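Local atomic coordinates of antiterminator Q protein (Enterobacteria phage SfI, PDB entry 6JNY), a protein that serves as a phage transcription antitermination factor, probably modifying RNA polymerase so that it reads through terminators. Residues A[64-67]-A[68-72]; A[14-17]-A[18-22]; A[83-86]-A[87-91]. All blocks are in the same frame, centred on the assembly; numbering follows the deposited sequence.

Interaction 1 of 3, residues A[64-67]-A[68-72]; sequences MLIS and QVVDS
I66 holds CG2 anti to its backbone N, with CG1 beside that N at a chi1 of -62°, and V70 one turn later keeps CG2 beside its own N and CG1 anti to it (chi1 170°). The two CG2 methyls are thereby brought onto the same flank of the helix, where I66 CG2 and V70 CG2 meet at 4.0 Å and the side chains cross obliquely. The same rotation lays V70 CG2 3.3 Å from I66 O, so this methyl packs on the carbonyl of the residue four places back as well as on its side chain. A neighbouring flank repeats the pattern more loosely: L65 CD2 lies 4.3 Å from V69 CG2, while V69 CG2 also approaches L65 O at 3.3 Å. On the more exposed side the extended chain of Q68 runs back along the helix toward M64, with Q68 CG 3.2 Å from M64 O.

Beneath these groups runs regular alpha-helical i to i+4 bonding. V70 N donates to I66 O at 2.8 Å and D71 N to S67 O at 2.9 Å, with equivalent bonds from Q68 to M64 and from V69 to L65. Near the end of the turn the hydroxyl of S72 folds back to donate to V69 O at 2.9 Å, tying an exposed side chain to the backbone. S67 OG bonds to both G63 O and the indole nitrogen of W23, which fixes its rotation, and D71 OD1 is engaged by S37.

The contact belongs to helix 60-74, whose sides are covered by different partners: I66 and V70 face W23 of helix 10-28, L65 and V69 lie against L145, A148 and V144 of the long helix 123-155, and V70 also reaches F81 and L84 of helix 78-90.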
loop_
_atom_site.group_PDB
_atom_site.type_symbol
_atom_site.label_atom_id
_atom_site.label_comp_id
_atom_site.label_asym_id
_atom_site.label_seq_id
_atom_site.Cartn_x
_atom_site.Cartn_y
_atom_site.Cartn_z
ATOM N N MET A 64 5.739 -3.668 -14.490
ATOM C CA MET A 64 5.097 -4.974 -14.448
ATOM C C MET A 64 5.681 -5.846 -13.345
ATOM O O MET A 64 4.936 -6.535 -12.635
ATOM C CB MET A 64 5.202 -5.661 -15.813
ATOM C CG MET A 64 4.225 -5.085 -16.819
ATOM S SD MET A 64 4.259 -5.873 -18.440
ATOM C CE MET A 64 5.860 -5.343 -19.056
ATOM N N LEU A 65 7.005 -5.836 -13.184
ATOM C CA LEU A 65 7.626 -6.654 -12.147
ATOM C C LEU A 65 7.137 -6.229 -10.768
ATOM O O LEU A 65 6.769 -7.068 -9.937
ATOM C CB LEU A 65 9.148 -6.543 -12.234
ATOM C CG LEU A 65 10.007 -7.332 -11.233
ATOM C CD1 LEU A 65 11.331 -7.698 -11.854
ATOM C CD2 LEU A 65 10.252 -6.565 -9.933
ATOM N N ILE A 66 7.130 -4.921 -10.507
ATOM C CA ILE A 66 6.689 -4.450 -9.198
ATOM C C ILE A 66 5.218 -4.761 -8.978
ATOM O O ILE A 66 4.806 -5.113 -7.869
ATOM C CB ILE A 66 7.003 -2.956 -9.007
ATOM C CG1 ILE A 66 8.507 -2.722 -9.066
ATOM C CG2 ILE A 66 6.412 -2.436 -7.672
ATOM C CD1 ILE A 66 8.888 -1.255 -9.305
ATOM N N SER A 67 4.397 -4.605 -10.019
ATOM C CA SER A 67 2.968 -4.865 -9.879
ATOM C C SER A 67 2.710 -6.323 -9.529
ATOM O O SER A 67 1.832 -6.626 -8.708
ATOM C CB SER A 67 2.248 -4.529 -11.186
ATOM O OG SER A 67 2.348 -3.156 -11.521
ATOM N N GLN A 68 3.434 -7.237 -10.178
ATOM C CA GLN A 68 3.298 -8.656 -9.874
ATOM C C GLN A 68 3.720 -8.939 -8.442
ATOM O O GLN A 68 3.072 -9.724 -7.737
ATOM C CB GLN A 68 4.144 -9.478 -10.846
ATOM C CG GLN A 68 3.667 -9.446 -12.287
ATOM C CD GLN A 68 4.351 -10.498 -13.141
ATOM O OE1 GLN A 68 3.862 -10.855 -14.212
ATOM N NE2 GLN A 68 5.488 -11.005 -12.665
ATOM N N VAL A 69 4.795 -8.294 -7.982
ATOM C CA VAL A 69 5.215 -8.450 -6.592
ATOM C C VAL A 69 4.134 -7.943 -5.651
ATOM O O VAL A 69 3.731 -8.632 -4.705
ATOM C CB VAL A 69 6.563 -7.744 -6.363
ATOM C CG1 VAL A 69 6.848 -7.587 -4.889
ATOM C CG2 VAL A 69 7.668 -8.507 -7.057
ATOM N N VAL A 70 3.658 -6.719 -5.880
ATOM C CA VAL A 70 2.706 -6.123 -4.952
ATOM C C VAL A 70 1.411 -6.919 -4.915
ATOM O O VAL A 70 0.860 -7.184 -3.841
ATOM C CB VAL A 70 2.469 -4.645 -5.302
ATOM C CG1 VAL A 70 1.311 -4.089 -4.500
ATOM C CG2 VAL A 70 3.731 -3.857 -5.045
ATOM N N ASP A 71 0.900 -7.319 -6.079
ATOM C CA ASP A 71 -0.351 -8.066 -6.082
ATOM C C ASP A 71 -0.195 -9.395 -5.365
ATOM O O ASP A 71 -1.091 -9.816 -4.621
ATOM C CB ASP A 71 -0.841 -8.297 -7.511
ATOM C CG ASP A 71 -2.252 -8.862 -7.552
ATOM O OD1 ASP A 71 -3.214 -8.085 -7.399
ATOM O OD2 ASP A 71 -2.399 -10.090 -7.721
ATOM N N SER A 72 0.938 -10.066 -5.573
ATOM C CA SER A 72 1.157 -11.383 -4.986
ATOM C C SER A 72 1.349 -11.323 -3.477
ATOM O O SER A 72 1.228 -12.353 -2.800
ATOM C CB SER A 72 2.380 -12.027 -5.633
ATOM O OG SER A 72 3.574 -11.478 -5.123
#

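Interaction 2 of 3, residues A[14-17]-A[18-22]; sequences EWLN and GWLEL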
loop_
_atom_site.group_PDB
_atom_site.type_symbol
_atom_site.label_atom_id
_atom_site.label_comp_id
_atom_site.label_asym_id
_atom_site.label_seq_id
_atom_site.Cartn_x
_atom_site.Cartn_y
_atom_site.Cartn_z
ATOM N N GLU A 14 14.015 3.642 2.462
ATOM C CA GLU A 14 14.255 4.633 1.413
ATOM C C GLU A 14 14.253 3.980 0.034
ATOM O O GLU A 14 13.673 4.513 -0.921
ATOM C CB GLU A 14 15.579 5.355 1.652
ATOM C CG GLU A 14 15.606 6.235 2.883
ATOM C CD GLU A 14 17.011 6.708 3.219
ATOM O OE1 GLU A 14 17.921 6.525 2.378
ATOM O OE2 GLU A 14 17.208 7.257 4.325
ATOM N N TRP A 15 14.885 2.814 -0.080
ATOM C CA TRP A 15 14.954 2.087 -1.338
ATOM C C TRP A 15 13.568 1.662 -1.795
ATOM O O TRP A 15 13.168 1.923 -2.937
ATOM C CB TRP A 15 15.849 0.863 -1.131
ATOM C CG TRP A 15 16.009 -0.013 -2.318
ATOM C CD1 TRP A 15 16.905 0.139 -3.334
ATOM C CD2 TRP A 15 15.251 -1.196 -2.626
ATOM N NE1 TRP A 15 16.751 -0.868 -4.257
ATOM C CE2 TRP A 15 15.740 -1.700 -3.849
ATOM C CE3 TRP A 15 14.198 -1.862 -1.996
ATOM C CZ2 TRP A 15 15.227 -2.857 -4.441
ATOM C CZ3 TRP A 15 13.691 -3.016 -2.579
ATOM C CH2 TRP A 15 14.208 -3.506 -3.789
ATOM N N LEU A 16 12.811 1.012 -0.909
ATOM C CA LEU A 16 11.507 0.495 -1.312
ATOM C C LEU A 16 10.516 1.622 -1.557
ATOM O O LEU A 16 9.752 1.579 -2.527
ATOM C CB LEU A 16 10.965 -0.483 -0.272
ATOM C CG LEU A 16 9.550 -0.997 -0.562
ATOM C CD1 LEU A 16 9.495 -1.687 -1.925
ATOM C CD2 LEU A 16 9.103 -1.928 0.536
ATOM N N ASN A 17 10.503 2.634 -0.689
ATOM C CA ASN A 17 9.612 3.770 -0.898
ATOM C C ASN A 17 9.887 4.428 -2.239
ATOM O O ASN A 17 8.949 4.830 -2.943
ATOM C CB ASN A 17 9.782 4.778 0.233
ATOM C CG ASN A 17 8.913 5.991 0.046
ATOM O OD1 ASN A 17 7.704 5.940 0.269
ATOM N ND2 ASN A 17 9.525 7.082 -0.394
ATOM N N GLY A 18 11.158 4.543 -2.617
ATOM C CA GLY A 18 11.482 5.125 -3.907
ATOM C C GLY A 18 10.889 4.326 -5.051
ATOM O O GLY A 18 10.276 4.884 -5.967
ATOM N N TRP A 19 11.058 3.000 -5.013
ATOM C CA TRP A 19 10.492 2.151 -6.061
ATOM C C TRP A 19 8.976 2.242 -6.082
ATOM O O TRP A 19 8.366 2.281 -7.159
ATOM C CB TRP A 19 10.935 0.699 -5.860
ATOM C CG TRP A 19 12.242 0.385 -6.492
ATOM C CD1 TRP A 19 13.383 -0.041 -5.858
ATOM C CD2 TRP A 19 12.565 0.463 -7.887
ATOM N NE1 TRP A 19 14.391 -0.223 -6.777
ATOM C CE2 TRP A 19 13.913 0.079 -8.026
ATOM C CE3 TRP A 19 11.850 0.829 -9.032
ATOM C CZ2 TRP A 19 14.556 0.039 -9.265
ATOM C CZ3 TRP A 19 12.492 0.784 -10.258
ATOM C CH2 TRP A 19 13.826 0.390 -10.362
ATOM N N LEU A 20 8.344 2.275 -4.908
ATOM C CA LEU A 20 6.886 2.329 -4.874
ATOM C C LEU A 20 6.349 3.673 -5.356
ATOM O O LEU A 20 5.258 3.723 -5.925
ATOM C CB LEU A 20 6.348 1.957 -3.491
ATOM C CG LEU A 20 6.596 0.494 -3.093
ATOM C CD1 LEU A 20 6.083 0.259 -1.693
ATOM C CD2 LEU A 20 5.928 -0.467 -4.086
ATOM N N GLU A 21 7.103 4.757 -5.164
ATOM C CA GLU A 21 6.710 6.038 -5.759
ATOM C C GLU A 21 6.767 5.976 -7.286
ATOM O O GLU A 21 5.856 6.480 -7.972
ATOM C CB GLU A 21 7.610 7.159 -5.218
ATOM C CG GLU A 21 7.267 7.611 -3.788
ATOM C CD GLU A 21 8.268 8.604 -3.207
ATOM O OE1 GLU A 21 9.261 8.926 -3.885
ATOM O OE2 GLU A 21 8.066 9.052 -2.058
ATOM N N LEU A 22 7.827 5.392 -7.842
ATOM C CA LEU A 22 7.933 5.266 -9.293
ATOM C C LEU A 22 6.843 4.361 -9.834
ATOM O O LEU A 22 6.217 4.666 -10.861
ATOM C CB LEU A 22 9.308 4.726 -9.683
ATOM C CG LEU A 22 10.494 5.671 -9.494
ATOM C CD1 LEU A 22 11.793 4.913 -9.665
ATOM C CD2 LEU A 22 10.400 6.845 -10.481
#
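A T-shaped pair of tryptophans one turn apart dominates this local contact on helix 10-28, the first helix of the modelled chain. W19 turns an edge of its indole toward a face of W15, with the planes at 74° and the six-membered ring of W15 and the five-membered ring of W19 centred 4.8 Å apart. The leading atom is W19 CD1, 3.5 Å from W15 CE2 and displaced toward the rim of that ring. W15 reaches the meeting place because its CG stands anti to the backbone N (chi1 179°).

Helix 10-28 belongs to a largely helical protein whose family is grouped with the helix-turn-helix clan, and its faces differ in character. On the buried face L16 CD1 packs on L20 CG at 3.8 Å, and L16 goes on to L138, Y142 and L145 of helix 123-155. On the polar side N17 ND2 gives a weak hydrogen bond to E21 OE2 at 3.0 Å, its bent N-H angle of 143° accompanying an amide turned steeply against the carboxylate. The other end of that amide, OD1, is taken by the hydroxyl of Y88, while F149 meets the W19 ring from helix 123-155.

Interaction 3 of 3, residues A[83-86]-A[87-91]; sequences ILLS and YYAHG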
loop_
_atom_site.group_PDB
_atom_site.type_symbol
_atom_site.label_atom_id
_atom_site.label_comp_id
_atom_site.label_asym_id
_atom_site.label_seq_id
_atom_site.Cartn_x
_atom_site.Cartn_y
_atom_site.Cartn_z
ATOM N N ILE A 83 -5.158 1.058 0.702
ATOM C CA ILE A 83 -4.428 2.150 1.337
ATOM C C ILE A 83 -3.083 2.360 0.658
ATOM O O ILE A 83 -2.654 3.499 0.434
ATOM C CB ILE A 83 -4.299 1.889 2.848
ATOM C CG1 ILE A 83 -5.638 2.153 3.540
ATOM C CG2 ILE A 83 -3.188 2.726 3.461
ATOM C CD1 ILE A 83 -5.725 1.588 4.926
ATOM N N LEU A 84 -2.390 1.265 0.327
ATOM C CA LEU A 84 -1.147 1.369 -0.418
ATOM C C LEU A 84 -1.349 2.086 -1.746
ATOM O O LEU A 84 -0.533 2.933 -2.128
ATOM C CB LEU A 84 -0.579 -0.036 -0.660
ATOM C CG LEU A 84 0.816 -0.129 -1.276
ATOM C CD1 LEU A 84 1.871 0.209 -0.245
ATOM C CD2 LEU A 84 1.069 -1.540 -1.845
ATOM N N LEU A 85 -2.430 1.748 -2.467
ATOM C CA LEU A 85 -2.696 2.387 -3.757
ATOM C C LEU A 85 -3.069 3.861 -3.600
ATOM O O LEU A 85 -2.604 4.698 -4.377
ATOM C CB LEU A 85 -3.775 1.611 -4.524
ATOM C CG LEU A 85 -3.318 0.238 -5.053
ATOM C CD1 LEU A 85 -4.521 -0.598 -5.504
ATOM C CD2 LEU A 85 -2.324 0.394 -6.176
ATOM N N SER A 86 -3.862 4.195 -2.579
ATOM C CA SER A 86 -4.167 5.603 -2.308
ATOM C C SER A 86 -2.889 6.405 -2.103
ATOM O O SER A 86 -2.703 7.466 -2.704
ATOM C CB SER A 86 -5.072 5.718 -1.085
ATOM O OG SER A 86 -6.362 5.194 -1.357
ATOM N N TYR A 87 -1.962 5.880 -1.298
ATOM C CA TYR A 87 -0.752 6.630 -0.980
ATOM C C TYR A 87 0.191 6.708 -2.176
ATOM O O TYR A 87 0.697 7.784 -2.511
ATOM C CB TYR A 87 -0.056 5.973 0.212
ATOM C CG TYR A 87 1.132 6.730 0.749
ATOM C CD1 TYR A 87 2.415 6.207 0.627
ATOM C CD2 TYR A 87 0.978 7.926 1.436
ATOM C CE1 TYR A 87 3.512 6.872 1.140
ATOM C CE2 TYR A 87 2.067 8.596 1.944
ATOM C CZ TYR A 87 3.328 8.071 1.805
ATOM O OH TYR A 87 4.418 8.732 2.312
ATOM N N TYR A 88 0.477 5.567 -2.816
ATOM C CA TYR A 88 1.497 5.567 -3.859
ATOM C C TYR A 88 0.953 5.874 -5.247
ATOM O O TYR A 88 1.609 6.593 -5.998
ATOM C CB TYR A 88 2.285 4.240 -3.858
ATOM C CG TYR A 88 3.261 4.158 -2.718
ATOM C CD1 TYR A 88 4.360 4.999 -2.662
ATOM C CD2 TYR A 88 3.043 3.278 -1.673
ATOM C CE1 TYR A 88 5.263 4.928 -1.609
ATOM C CE2 TYR A 88 3.928 3.206 -0.612
ATOM C CZ TYR A 88 5.029 4.041 -0.589
ATOM O OH TYR A 88 5.914 3.967 0.459
ATOM N N ALA A 89 -0.200 5.316 -5.615
ATOM C CA ALA A 89 -0.729 5.555 -6.955
ATOM C C ALA A 89 -1.414 6.915 -7.040
ATOM O O ALA A 89 -1.002 7.778 -7.822
ATOM C CB ALA A 89 -1.663 4.418 -7.373
ATOM N N HIS A 90 -2.426 7.143 -6.198
ATOM C CA HIS A 90 -3.112 8.431 -6.249
ATOM C C HIS A 90 -2.298 9.555 -5.630
ATOM O O HIS A 90 -2.528 10.721 -5.968
ATOM C CB HIS A 90 -4.471 8.381 -5.570
ATOM C CG HIS A 90 -5.243 9.655 -5.713
ATOM N ND1 HIS A 90 -5.373 10.562 -4.684
ATOM C CD2 HIS A 90 -5.886 10.192 -6.775
ATOM C CE1 HIS A 90 -6.086 11.596 -5.102
ATOM N NE2 HIS A 90 -6.409 11.395 -6.366
ATOM N N GLY A 91 -1.362 9.249 -4.734
ATOM C CA GLY A 91 -0.557 10.304 -4.155
ATOM C C GLY A 91 -1.221 11.046 -3.019
ATOM O O GLY A 91 -0.879 12.206 -2.761
#
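L84 CD1 comes up to the edge of the Y88 ring, near its plane, 3.6 Å from Y88 CD2 and 3.7 Å from Y88 CE2. L84 reaches it with CG anti to the backbone N (chi1 -173°), while the ring of Y88 leaves its own backbone on the N side. One face of that ring is covered from within the same turn: Y87 CD1 stands 3.5 Å above its plane, over the centre, so the Y88 ring is met by an aliphatic methyl at its edge and by an aromatic CH on a face. On another flank of the helix L85 CD2 touches A89 CB at 4.2 Å.

The backbone beneath changes character here. Y88 N bonds regularly to L84 O at 2.9 Å, but L85 O accepts twice, from A89 N at 2.8 Å on a bent path (133°) and from H90 N at 3.1 Å on a straighter one (158°). This is a wider, pi-type turn closing helix 78-90, and G91 follows with positive phi.

Outside the turn, R55 bonds to A89 O, H90 ND1 is held by S92 OG while its ring meets that of Y28, and S86 OG bonds back to G82 O. L85 packs on I40 and F43 of helix 38-45, L84 on I141 of helix 123-155, and Y87 on I97 of helix 94-103.

Interactions 2, 1 and 3 follow one another along the chain on helices 10-28, 60-74 and 78-90, with centres about 14 Å (1 to 2), 15 Å (1 to 3) and 12 Å (2 to 3) apart, yet each touches the other two. Helices 60-74 and 10-28 bring interactions 1 and 2 together where I66 CD1 packs on W19 CE3 at 3.6 Å. Interactions 1 and 3 meet where V70 CG1 packs on L84 CD2 at 3.7 Å. Between interactions 2 and 3 the link is polar as well as apolar: N17 OD1 and Y88 OH are 2.7 Å apart, a probable hydrogen bond, and Y88 CD1 lies 3.6 Å from L20 C. The three turns thus pack into one helical core.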